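PDB 6Q62: dihydropteroate synthase from Xanthomonas albilineans, which probably catalyses the condensation of para-aminobenzoate with 6-hydroxymethyl-7,8-dihydropterin diphosphate to give 7,8-dihydropteroate, a magnesium-dependent step on the way to folate. Local coordinates for residues L98-F103 with A114-I119; E106-A111 with L131-D136; V122-Q127 with V141-M146; P157-V162 with F195-A200. All blocks are in the same frame, centred on the assembly; numbering follows the deposited sequence.

Contact 1 (L98-F103 with A114-I119)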
loop_
_atom_site.group_PDB
_atom_site.type_symbol
_atom_site.label_atom_id
_atom_site.label_comp_id
_atom_site.label_asym_id
_atom_site.label_seq_id
_atom_site.Cartn_x
_atom_site.Cartn_y
_atom_site.Cartn_z
ATOM N N LEU A 98 -3.861 -1.736 25.593
ATOM C CA LEU A 98 -3.769 -0.290 25.522
ATOM C C LEU A 98 -2.378 0.151 25.923
ATOM O O LEU A 98 -1.875 -0.251 26.963
ATOM C CB LEU A 98 -4.801 0.395 26.437
ATOM C CG LEU A 98 -6.258 -0.019 26.240
ATOM C CD1 LEU A 98 -7.120 0.592 27.308
ATOM C CD2 LEU A 98 -6.781 0.391 24.843
ATOM N N SER A 99 -1.774 0.989 25.092
ATOM C CA SER A 99 -0.470 1.564 25.363
ATOM C C SER A 99 -0.655 3.033 25.743
ATOM O O SER A 99 -1.578 3.701 25.264
ATOM C CB SER A 99 0.382 1.483 24.105
ATOM O OG SER A 99 1.578 2.236 24.230
ATOM N N VAL A 100 0.194 3.519 26.654
ATOM C CA VAL A 100 0.211 4.927 27.004
ATOM C C VAL A 100 1.497 5.517 26.424
ATOM O O VAL A 100 2.612 5.009 26.694
ATOM C CB VAL A 100 0.034 5.202 28.526
ATOM C CG1 VAL A 100 1.122 4.517 29.380
ATOM C CG2 VAL A 100 -0.043 6.710 28.810
ATOM N N ASP A 101 1.353 6.545 25.616
ATOM C CA ASP A 101 2.486 7.207 24.973
ATOM C C ASP A 101 2.899 8.395 25.857
ATOM O O ASP A 101 2.284 9.478 25.813
ATOM C CB ASP A 101 2.035 7.657 23.579
ATOM C CG ASP A 101 3.011 8.403 22.721
ATOM O OD1 ASP A 101 4.085 8.757 23.216
ATOM O OD2 ASP A 101 2.693 8.639 21.541
ATOM N N THR A 102 3.888 8.155 26.723
ATOM C CA THR A 102 4.367 9.179 27.660
ATOM C C THR A 102 5.829 8.912 27.992
ATOM O O THR A 102 6.264 7.760 27.902
ATOM C CB THR A 102 3.520 9.161 28.936
ATOM O OG1 THR A 102 3.914 10.264 29.782
ATOM C CG2 THR A 102 3.627 7.832 29.728
ATOM N N PHE A 103 6.566 9.954 28.399
ATOM C CA PHE A 103 7.933 9.774 28.880
ATOM C C PHE A 103 7.989 10.054 30.389
ATOM O O PHE A 103 9.070 9.971 30.976
ATOM C CB PHE A 103 8.947 10.674 28.138
ATOM C CG PHE A 103 8.646 12.145 28.111
ATOM C CD1 PHE A 103 9.013 12.970 29.173
ATOM C CD2 PHE A 103 8.047 12.721 27.002
ATOM C CE1 PHE A 103 8.719 14.343 29.149
ATOM C CE2 PHE A 103 7.779 14.099 26.969
ATOM C CZ PHE A 103 8.118 14.894 28.042
ATOM N N ALA A 114 -4.807 2.855 35.864
ATOM C CA ALA A 114 -6.064 3.132 35.174
ATOM C C ALA A 114 -6.442 2.050 34.133
ATOM O O ALA A 114 -7.576 2.048 33.654
ATOM C CB ALA A 114 -5.989 4.505 34.498
ATOM N N GLY A 115 -5.509 1.171 33.780
ATOM C CA GLY A 115 -5.784 0.098 32.831
ATOM C C GLY A 115 -4.858 -0.064 31.648
ATOM O O GLY A 115 -5.050 -1.004 30.867
ATOM N N ALA A 116 -3.858 0.839 31.473
ATOM C CA ALA A 116 -2.911 0.699 30.379
ATOM C C ALA A 116 -2.073 -0.557 30.617
ATOM O O ALA A 116 -1.782 -0.888 31.770
ATOM C CB ALA A 116 -2.011 1.922 30.282
ATOM N N GLY A 117 -1.723 -1.245 29.530
ATOM C CA GLY A 117 -0.960 -2.486 29.561
ATOM C C GLY A 117 0.392 -2.428 28.900
ATOM O O GLY A 117 1.072 -3.448 28.805
ATOM N N MET A 118 0.809 -1.244 28.463
ATOM C CA MET A 118 2.086 -1.082 27.762
ATOM C C MET A 118 2.432 0.383 27.857
ATOM O O MET A 118 1.529 1.228 27.929
ATOM C CB MET A 118 1.955 -1.526 26.266
ATOM C CG MET A 118 3.160 -1.161 25.394
ATOM S SD MET A 118 2.915 -1.572 23.627
ATOM C CE MET A 118 2.807 -3.330 23.736
ATOM N N ILE A 119 3.717 0.682 27.822
ATOM C CA ILE A 119 4.233 2.053 27.855
ATOM C C ILE A 119 5.004 2.261 26.582
ATOM O O ILE A 119 5.846 1.438 26.222
ATOM C CB ILE A 119 5.107 2.306 29.124
ATOM C CG1 ILE A 119 4.208 2.241 30.384
ATOM C CG2 ILE A 119 5.838 3.675 29.056
ATOM C CD1 ILE A 119 4.930 1.916 31.679
#
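Val100 lays its CG1 methyl against Ile119, whose CG1 is 4.0 Å from it, and the two branched side chains stand side by side, pointing the same way from neighbouring parallel strands. This is the strand pairing of a right-handed beta-alpha-beta crossover in a TIM barrel: strand 98-101 leads into helix 105-114, which returns the chain to strand 118-121. The helix packs on this side of the sheet, with Ala111 touching Val100 and Met108 touching Ile119. CG1 of Val100 sits between the backbone N and the carbonyl carbon (chi1 58°), a setting that turns it to the second segment, where it also meets the methyl of Ala116.

The other face of the strand pair carries Ser99 and Met118. With CG anti to the backbone N (chi1 170°), Met118 carries that atom alongside Ser99 OG, 3.9 Å away, before the chain bends at chi3 and leads away. The Ser99 hydroxyl itself is hydrogen-bonded to Asp61 on the next strand, toward the barrel interior. Asp101, at the end of the same strand as Ser99, touches the bound 6-chloroguanine, in what is probably the pterin pocket.

Before the second strand begins, Gly115 ends the helix in a Schellman motif with positive phi. Gly117 N then donates to Leu98 O at 2.8 Å. One step on, Val100 N bonds to Met118 O at 2.9 Å, and the same oxygen receives a CA-H...O contact from Ser99 CA at 3.3 Å.

Contact 2 (E106-A111 with L131-D136)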
loop_
_atom_site.group_PDB
_atom_site.type_symbol
_atom_site.label_atom_id
_atom_site.label_comp_id
_atom_site.label_asym_id
_atom_site.label_seq_id
_atom_site.Cartn_x
_atom_site.Cartn_y
_atom_site.Cartn_z
ATOM N N GLU A 106 5.329 9.488 36.360
ATOM C CA GLU A 106 4.076 9.671 37.102
ATOM C C GLU A 106 2.920 9.293 36.199
ATOM O O GLU A 106 1.952 8.708 36.674
ATOM C CB GLU A 106 3.905 11.157 37.543
ATOM C CG GLU A 106 5.057 11.742 38.348
ATOM C CD GLU A 106 6.204 12.414 37.601
ATOM O OE1 GLU A 106 6.463 12.078 36.421
ATOM O OE2 GLU A 106 6.866 13.273 38.222
ATOM N N VAL A 107 3.008 9.609 34.879
ATOM C CA VAL A 107 1.934 9.272 33.930
ATOM C C VAL A 107 1.969 7.774 33.679
ATOM O O VAL A 107 0.913 7.147 33.628
ATOM C CB VAL A 107 2.039 10.081 32.613
ATOM C CG1 VAL A 107 0.879 9.735 31.662
ATOM C CG2 VAL A 107 2.047 11.592 32.909
ATOM N N MET A 108 3.168 7.182 33.574
ATOM C CA MET A 108 3.277 5.731 33.383
ATOM C C MET A 108 2.572 4.980 34.511
ATOM O O MET A 108 1.770 4.089 34.247
ATOM C CB MET A 108 4.751 5.293 33.328
ATOM C CG MET A 108 5.520 5.925 32.199
ATOM S SD MET A 108 7.233 5.333 32.253
ATOM C CE MET A 108 7.965 6.387 31.051
ATOM N N ARG A 109 2.870 5.352 35.783
ATOM C CA ARG A 109 2.247 4.680 36.930
ATOM C C ARG A 109 0.749 4.873 36.974
ATOM O O ARG A 109 0.007 3.909 37.179
ATOM C CB ARG A 109 2.888 5.168 38.235
ATOM C CG ARG A 109 4.359 4.781 38.354
ATOM C CD ARG A 109 4.874 5.190 39.720
ATOM N NE ARG A 109 6.280 4.837 39.908
ATOM C CZ ARG A 109 6.702 3.683 40.407
ATOM N NH1 ARG A 109 5.832 2.715 40.702
ATOM N NH2 ARG A 109 7.988 3.466 40.574
ATOM N N ALA A 110 0.290 6.117 36.816
ATOM C CA ALA A 110 -1.145 6.420 36.860
ATOM C C ALA A 110 -1.896 5.744 35.700
ATOM O O ALA A 110 -2.995 5.217 35.899
ATOM C CB ALA A 110 -1.376 7.932 36.817
ATOM N N ALA A 111 -1.285 5.705 34.509
ATOM C CA ALA A 111 -1.919 5.091 33.345
ATOM C C ALA A 111 -2.074 3.590 33.509
ATOM O O ALA A 111 -3.152 3.072 33.230
ATOM C CB ALA A 111 -1.134 5.412 32.093
ATOM N N LEU A 131 12.876 4.141 34.528
ATOM C CA LEU A 131 13.387 2.756 34.645
ATOM C C LEU A 131 12.757 2.077 35.853
ATOM O O LEU A 131 12.219 0.997 35.715
ATOM C CB LEU A 131 14.915 2.704 34.728
ATOM C CG LEU A 131 15.712 3.084 33.463
ATOM C CD1 LEU A 131 17.193 3.340 33.807
ATOM C CD2 LEU A 131 15.619 2.001 32.383
ATOM N N ASP A 132 12.721 2.763 37.037
ATOM C CA ASP A 132 12.086 2.245 38.248
ATOM C C ASP A 132 10.584 2.001 38.022
ATOM O O ASP A 132 10.070 0.982 38.461
ATOM C CB ASP A 132 12.290 3.263 39.380
ATOM C CG ASP A 132 11.851 2.849 40.768
ATOM O OD1 ASP A 132 12.405 1.877 41.288
ATOM O OD2 ASP A 132 10.989 3.551 41.354
ATOM N N ALA A 133 9.869 2.941 37.364
ATOM C CA ALA A 133 8.436 2.734 37.113
ATOM C C ALA A 133 8.187 1.488 36.233
ATOM O O ALA A 133 7.397 0.604 36.585
ATOM C CB ALA A 133 7.813 3.986 36.481
ATOM N N VAL A 134 8.870 1.385 35.114
ATOM C CA VAL A 134 8.621 0.238 34.234
ATOM C C VAL A 134 9.035 -1.082 34.920
ATOM O O VAL A 134 8.265 -2.054 34.828
ATOM C CB VAL A 134 9.223 0.438 32.826
ATOM C CG1 VAL A 134 9.052 -0.792 31.972
ATOM C CG2 VAL A 134 8.568 1.636 32.151
ATOM N N ALA A 135 10.166 -1.085 35.697
ATOM C CA ALA A 135 10.588 -2.295 36.412
ATOM C C ALA A 135 9.489 -2.720 37.409
ATOM O O ALA A 135 9.156 -3.894 37.463
ATOM C CB ALA A 135 11.908 -2.059 37.119
ATOM N N ASP A 136 8.861 -1.740 38.124
ATOM C CA ASP A 136 7.780 -2.000 39.079
ATOM C C ASP A 136 6.485 -2.407 38.426
ATOM O O ASP A 136 5.722 -3.210 38.976
ATOM C CB ASP A 136 7.477 -0.718 39.884
ATOM C CG ASP A 136 8.435 -0.359 41.000
ATOM O OD1 ASP A 136 9.351 -1.156 41.271
ATOM O OD2 ASP A 136 8.262 0.736 41.604
#
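Arg109 reaches from helix 105-114 across to helix 130-137, and from CG outward most of its atoms meet that helix. From CB the chain leaves beside the backbone N (chi1 -65°) and runs extended as far as NE, which carries the guanidinium over Ala133. CG passes 4.0 Å from the Ala133 methyl, and NE comes slightly nearer, at 3.8 Å from the same CB. Beyond it the flat group lies with Ala133 CA over one face, displaced toward its rim.

The tip is held by two carboxylates. NH1 and NH2 together grip one oxygen, Asp136 OD2. Arg109 NH2 makes the shorter bond to Asp136 OD2, at 2.9 Å, although it meets the oxygen from above the carboxylate plane; Arg109 NH1 approaches its anti lone pair at 3.3 Å. That oxygen lies in the guanidinium plane, but the two flat groups are turned 61° against each other. NH2 is also 3.1 Å from Asp132 OD2, one helical turn before Asp136, completing a salt-bridge network that helps fix the rotation of the guanidinium and probably favours the charged forms of both acids.

On the inner side of the pair the contact is apolar. Met108, extended beyond CG, sets SD against Val134 CG2 at 3.9 Å, and both residues also pack on Ile119 of the strand beneath. The axes of the segments 106-111 and 131-136 lie 17° apart and 9.5 Å from each other at closest approach, the near-parallel packing of successive helices on the outside of a TIM barrel, here with a hydrophobic base and a charged outer rim.

Contact 3 (V122-Q127 with V141-M146). With 6GU (6-chloroguanine), chain E.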
loop_
_atom_site.group_PDB
_atom_site.type_symbol
_atom_site.label_atom_id
_atom_site.label_comp_id
_atom_site.label_asym_id
_atom_site.label_seq_id
_atom_site.Cartn_x
_atom_site.Cartn_y
_atom_site.Cartn_z
ATOM N N VAL A 122 8.947 7.725 24.044
ATOM C CA VAL A 122 9.769 8.427 23.064
ATOM C C VAL A 122 11.169 8.746 23.608
ATOM O O VAL A 122 12.089 8.953 22.806
ATOM C CB VAL A 122 9.083 9.692 22.459
ATOM C CG1 VAL A 122 7.837 9.330 21.659
ATOM C CG2 VAL A 122 8.771 10.748 23.530
ATOM N N GLN A 123 11.329 8.785 24.947
ATOM C CA GLN A 123 12.617 9.057 25.593
ATOM C C GLN A 123 13.387 7.793 25.997
ATOM O O GLN A 123 14.470 7.902 26.584
ATOM C CB GLN A 123 12.411 9.987 26.794
ATOM C CG GLN A 123 12.245 11.435 26.360
ATOM C CD GLN A 123 13.587 12.052 26.008
ATOM O OE1 GLN A 123 13.859 12.390 24.852
ATOM N NE2 GLN A 123 14.468 12.185 26.995
ATOM N N ALA A 124 12.862 6.580 25.638
ATOM C CA ALA A 124 13.510 5.295 25.923
ATOM C C ALA A 124 13.968 5.176 27.409
ATOM O O ALA A 124 15.083 4.723 27.693
ATOM C CB ALA A 124 14.672 5.065 24.977
ATOM N N LEU A 125 13.080 5.582 28.331
ATOM C CA LEU A 125 13.234 5.514 29.795
ATOM C C LEU A 125 14.368 6.371 30.340
ATOM O O LEU A 125 14.873 6.095 31.431
ATOM C CB LEU A 125 13.342 4.057 30.294
ATOM C CG LEU A 125 12.170 3.133 29.853
ATOM C CD1 LEU A 125 12.390 1.709 30.309
ATOM C CD2 LEU A 125 10.827 3.678 30.277
ATOM N N ARG A 126 14.727 7.451 29.618
ATOM C CA ARG A 126 15.785 8.337 30.081
ATOM C C ARG A 126 15.318 9.366 31.099
ATOM O O ARG A 126 16.180 9.960 31.770
ATOM C CB ARG A 126 16.480 9.026 28.894
ATOM C CG ARG A 126 17.337 8.050 28.080
ATOM C CD ARG A 126 17.999 8.768 26.937
ATOM N NE ARG A 126 17.078 9.116 25.842
ATOM C CZ ARG A 126 17.414 9.934 24.856
ATOM N NH1 ARG A 126 18.619 10.495 24.832
ATOM N NH2 ARG A 126 16.557 10.187 23.877
ATOM N N GLN A 127 13.997 9.571 31.252
ATOM C CA GLN A 127 13.494 10.513 32.271
ATOM C C GLN A 127 13.727 9.898 33.664
ATOM O O GLN A 127 13.391 8.739 33.888
ATOM C CB GLN A 127 11.996 10.785 32.039
ATOM C CG GLN A 127 11.342 11.856 32.893
ATOM C CD GLN A 127 11.782 13.282 32.634
ATOM O OE1 GLN A 127 11.631 14.132 33.510
ATOM N NE2 GLN A 127 12.398 13.587 31.491
ATOM N N VAL A 141 7.319 -2.347 27.197
ATOM C CA VAL A 141 7.742 -0.953 26.987
ATOM C C VAL A 141 8.427 -0.798 25.647
ATOM O O VAL A 141 9.268 -1.617 25.280
ATOM C CB VAL A 141 8.620 -0.400 28.153
ATOM C CG1 VAL A 141 9.898 -1.249 28.318
ATOM C CG2 VAL A 141 8.985 1.079 27.908
ATOM N N VAL A 142 8.092 0.277 24.933
ATOM C CA VAL A 142 8.738 0.598 23.672
ATOM C C VAL A 142 9.864 1.578 23.960
ATOM O O VAL A 142 9.613 2.646 24.513
ATOM C CB VAL A 142 7.755 1.234 22.647
ATOM C CG1 VAL A 142 8.469 1.542 21.326
ATOM C CG2 VAL A 142 6.520 0.359 22.410
ATOM N N LEU A 143 11.079 1.256 23.510
ATOM C CA LEU A 143 12.231 2.118 23.615
ATOM C C LEU A 143 12.487 2.731 22.246
ATOM O O LEU A 143 12.905 2.041 21.322
ATOM C CB LEU A 143 13.456 1.315 24.093
ATOM C CG LEU A 143 13.276 0.457 25.382
ATOM C CD1 LEU A 143 14.524 -0.396 25.632
ATOM C CD2 LEU A 143 12.990 1.343 26.626
ATOM N N MET A 144 12.218 4.011 22.112
ATOM C CA MET A 144 12.360 4.684 20.829
ATOM C C MET A 144 13.641 5.504 20.771
ATOM O O MET A 144 14.133 5.956 21.816
ATOM C CB MET A 144 11.129 5.580 20.609
ATOM C CG MET A 144 10.922 6.008 19.144
ATOM S SD MET A 144 9.822 7.434 18.978
ATOM C CE MET A 144 10.969 8.765 19.366
ATOM N N HIS A 145 14.170 5.721 19.561
ATOM C CA HIS A 145 15.328 6.576 19.392
ATOM C C HIS A 145 14.899 7.999 19.068
ATOM O O HIS A 145 14.130 8.245 18.146
ATOM C CB HIS A 145 16.272 6.085 18.280
ATOM C CG HIS A 145 17.387 7.063 17.991
ATOM N ND1 HIS A 145 17.247 8.075 17.056
ATOM C CD2 HIS A 145 18.613 7.174 18.559
ATOM C CE1 HIS A 145 18.382 8.764 17.077
ATOM N NE2 HIS A 145 19.240 8.254 17.952
ATOM N N MET A 146 15.428 8.951 19.823
ATOM C CA MET A 146 15.294 10.362 19.494
ATOM C C MET A 146 16.568 11.053 19.982
ATOM O O MET A 146 17.104 10.632 20.993
ATOM C CB MET A 146 13.958 11.029 19.903
ATOM C CG MET A 146 13.866 11.433 21.342
ATOM S SD MET A 146 12.263 12.159 21.691
ATOM C CE MET A 146 12.438 13.730 20.935
HETATM CL CL6 6GU E . 7.364 6.794 15.316
HETATM N N1 6GU E . 7.069 5.683 17.515
HETATM C C2 6GU E . 6.617 5.711 18.834
HETATM N N2 6GU E . 6.989 4.660 19.550
HETATM N N3 6GU E . 5.874 6.721 19.412
HETATM C C4 6GU E . 5.615 7.779 18.568
HETATM C C5 6GU E . 6.064 7.833 17.221
HETATM C C6 6GU E . 6.770 6.748 16.805
HETATM N N7 6GU E . 5.655 9.036 16.651
HETATM C C8 6GU E . 4.972 9.677 17.680
HETATM N N9 6GU E . 4.925 8.955 18.832
HETATM O O HOH W 1 14.627 8.297 23.111
#
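Met144 and Val122 lie side by side, pointing the same way toward the bound 6-chloroguanine. Met144 starts with CG anti to its backbone N and bends only at the last torsion (chi3 80°). This bend folds CE back to Val122 CB, 3.7 Å away, while SD faces the base, 3.6 Å from its N1. Val122 sends CG1 to N3 of the same ligand, and Val142 CG1 approaches its exocyclic N2.

Met146 comes to Val122 from another direction. Its CG is held between the backbone N and the carbonyl carbon (chi1 80°), an arrangement that places CG 3.4 Å from Val122 O and brings SD obliquely against Gln123 OE1. Further along, Leu125 and Leu143 cross at about a right angle, CD1 of the first 3.7 Å from CD2 of the second, and the other Leu125 methyl meets Val141 CG2 tip to tip.

A type I' turn from Gln123 to Arg126 shapes the loop, with positive phi at Ala124 and Leu125. Arg126 reinforces it: its chain bends at chi3, and NE returns to Gln123 O at 3.0 Å, on the face of that carbonyl plane opposite to Arg126 N. NH2 then crosses to Met146 O at 3.0 Å, a bent bond of 136°. A water accepts from NH2 as well and donates to Val122 O and Met144 O, tying the loop to the strand's end. This sets a loop against the C-terminal end of the next strand, as at the mouth of a TIM barrel; here Val122, Val142 and Met144 line the 6-chloroguanine pocket, probably the pterin site.

Contact 4 (P157-V162 with F195-A200). With 6GU (6-chloroguanine), chain E.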
loop_
_atom_site.group_PDB
_atom_site.type_symbol
_atom_site.label_atom_id
_atom_site.label_comp_id
_atom_site.label_asym_id
_atom_site.label_seq_id
_atom_site.Cartn_x
_atom_site.Cartn_y
_atom_site.Cartn_z
ATOM N N PRO A 157 19.725 16.657 13.526
ATOM C CA PRO A 157 21.191 16.693 13.664
ATOM C C PRO A 157 21.916 15.878 12.592
ATOM O O PRO A 157 21.297 15.084 11.879
ATOM C CB PRO A 157 21.423 16.110 15.059
ATOM C CG PRO A 157 20.294 15.179 15.254
ATOM C CD PRO A 157 19.113 15.816 14.574
ATOM N N HIS A 158 23.233 16.075 12.495
ATOM C CA HIS A 158 24.064 15.347 11.547
ATOM C C HIS A 158 24.464 14.003 12.142
ATOM O O HIS A 158 24.864 13.924 13.308
ATOM C CB HIS A 158 25.309 16.174 11.165
ATOM C CG HIS A 158 26.339 15.404 10.400
ATOM N ND1 HIS A 158 27.463 14.895 11.027
ATOM C CD2 HIS A 158 26.357 15.024 9.099
ATOM C CE1 HIS A 158 28.144 14.258 10.086
ATOM N NE2 HIS A 158 27.514 14.301 8.911
ATOM N N TYR A 159 24.344 12.949 11.329
ATOM C CA TYR A 159 24.759 11.604 11.682
ATOM C C TYR A 159 25.866 11.197 10.722
ATOM O O TYR A 159 25.710 11.379 9.511
ATOM C CB TYR A 159 23.601 10.597 11.502
ATOM C CG TYR A 159 22.396 10.857 12.370
ATOM C CD1 TYR A 159 22.314 10.328 13.655
ATOM C CD2 TYR A 159 21.292 11.553 11.877
ATOM C CE1 TYR A 159 21.184 10.519 14.444
ATOM C CE2 TYR A 159 20.164 11.768 12.664
ATOM C CZ TYR A 159 20.118 11.248 13.947
ATOM O OH TYR A 159 19.016 11.440 14.726
ATOM N N ASP A 160 26.948 10.599 11.243
ATOM C CA ASP A 160 27.999 10.059 10.384
ATOM C C ASP A 160 27.431 8.807 9.694
ATOM O O ASP A 160 27.668 8.596 8.503
ATOM C CB ASP A 160 29.237 9.685 11.209
ATOM C CG ASP A 160 30.165 10.837 11.539
ATOM O OD1 ASP A 160 30.109 11.871 10.831
ATOM O OD2 ASP A 160 30.975 10.693 12.490
ATOM N N ASP A 161 26.624 8.022 10.447
ATOM C CA ASP A 161 25.992 6.781 10.019
ATOM C C ASP A 161 24.724 6.613 10.869
ATOM O O ASP A 161 24.782 6.036 11.959
ATOM C CB ASP A 161 26.980 5.611 10.239
ATOM C CG ASP A 161 26.602 4.255 9.660
ATOM O OD1 ASP A 161 25.397 4.030 9.388
ATOM O OD2 ASP A 161 27.502 3.401 9.526
ATOM N N VAL A 162 23.585 7.133 10.378
ATOM C CA VAL A 162 22.305 7.084 11.109
ATOM C C VAL A 162 21.905 5.650 11.536
ATOM O O VAL A 162 21.446 5.473 12.655
ATOM C CB VAL A 162 21.151 7.816 10.363
ATOM C CG1 VAL A 162 20.653 7.027 9.139
ATOM C CG2 VAL A 162 19.994 8.125 11.317
ATOM N N PHE A 195 12.006 11.642 14.125
ATOM C CA PHE A 195 12.519 12.335 15.318
ATOM C C PHE A 195 13.995 12.670 15.136
ATOM O O PHE A 195 14.857 11.799 15.299
ATOM C CB PHE A 195 12.301 11.479 16.561
ATOM C CG PHE A 195 10.859 11.400 16.979
ATOM C CD1 PHE A 195 10.019 10.422 16.450
ATOM C CD2 PHE A 195 10.338 12.277 17.929
ATOM C CE1 PHE A 195 8.696 10.312 16.874
ATOM C CE2 PHE A 195 9.005 12.176 18.340
ATOM C CZ PHE A 195 8.194 11.196 17.803
ATOM N N GLY A 196 14.260 13.914 14.758
ATOM C CA GLY A 196 15.614 14.398 14.499
ATOM C C GLY A 196 16.278 13.650 13.362
ATOM O O GLY A 196 17.424 13.221 13.478
ATOM N N LYS A 197 15.510 13.415 12.277
ATOM C CA LYS A 197 15.970 12.667 11.111
ATOM C C LYS A 197 15.450 13.288 9.838
ATOM O O LYS A 197 14.284 13.657 9.766
ATOM C CB LYS A 197 15.521 11.201 11.189
ATOM C CG LYS A 197 16.257 10.394 12.252
ATOM C CD LYS A 197 15.441 9.207 12.678
ATOM C CE LYS A 197 16.031 8.540 13.899
ATOM N NZ LYS A 197 15.300 8.949 15.118
ATOM N N SER A 198 16.316 13.418 8.831
ATOM C CA SER A 198 15.909 13.957 7.526
ATOM C C SER A 198 15.141 12.870 6.775
ATOM O O SER A 198 15.169 11.716 7.201
ATOM C CB SER A 198 17.148 14.329 6.714
ATOM O OG SER A 198 17.933 13.178 6.434
ATOM N N THR A 199 14.527 13.203 5.621
ATOM C CA THR A 199 13.865 12.188 4.783
ATOM C C THR A 199 14.885 11.107 4.395
ATOM O O THR A 199 14.585 9.925 4.544
ATOM C CB THR A 199 13.167 12.836 3.570
ATOM O OG1 THR A 199 12.209 13.761 4.063
ATOM C CG2 THR A 199 12.459 11.824 2.669
ATOM N N ALA A 200 16.114 11.509 3.967
ATOM C CA ALA A 200 17.170 10.567 3.593
ATOM C C ALA A 200 17.493 9.615 4.754
ATOM O O ALA A 200 17.678 8.416 4.518
ATOM C CB ALA A 200 18.436 11.324 3.150
HETATM CL CL6 6GU E . 7.364 6.794 15.316
HETATM N N1 6GU E . 7.069 5.683 17.515
HETATM C C2 6GU E . 6.617 5.711 18.834
HETATM N N2 6GU E . 6.989 4.660 19.550
HETATM N N3 6GU E . 5.874 6.721 19.412
HETATM C C4 6GU E . 5.615 7.779 18.568
HETATM C C5 6GU E . 6.064 7.833 17.221
HETATM C C6 6GU E . 6.770 6.748 16.805
HETATM N N7 6GU E . 5.655 9.036 16.651
HETATM C C8 6GU E . 4.972 9.677 17.680
HETATM N N9 6GU E . 4.925 8.955 18.832
#
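Tyr159 points its ring edge-on at the backbone of Gly196, whose carbonyl oxygen lies in the ring plane. The hydroxyl donates to that oxygen at 2.7 Å, from a position tilted 32° from the carbonyl plane, and CE2 is close to the same atom at 3.2 Å. CG of the tyrosine stands beside its backbone N (chi1 -62°), turning the ring across to the other loop. Val162, three residues on, places CG2 over the centre of one ring face, 3.6 Å above it, which probably limits the ring's rotation about chi2.

Gly196 O receives a second neighbour in Pro157, whose CD sits 3.3 Å away. Gly196 has positive phi and packs closely on this proline.

Lys197 crosses the tyrosine obliquely, its CG 3.9 Å from Tyr159 OH. Its long chain bends at the end to bring NZ to Phe195 O at 2.9 Å; NZ is also hydrogen-bonded to Gly192 O, its strongest partner, and to Pro191 O and His145 ND1, four partners in all. Phe195 leads the other way, its ring edge, in plane, meeting the 6-chloroguanine at N7, 3.3 Å from CE1. The two loops, which follow strands 141-144 and 187-190 and precede helices 162-179 and 199-207, thus join beside the 6-chloroguanine pocket, probably the pterin site, at the C-terminal end of a TIM barrel.

How the contacts relate
From the N terminus, contact 1 comes first, closing the connection through helix 105-114 by pairing the strands at either end of it. Contact 2 crosses it along the chain, because 106-111 lies between the two segments of contact 1 and 131-136 follows both; it sets the next helix beside the first. Contact 3 crosses contact 2 in turn, bringing the loop after strand 118-121 to strand 141-144, with Leu125 packing beneath helix 130-137. Contact 4 comes later in series and joins two loops beyond. It meets contact 3 where Phe195 packs on Met144 and Met146, and both touch 6-chloroguanine. Contacts 1 and 4 lie on opposite sides of the chain's centre.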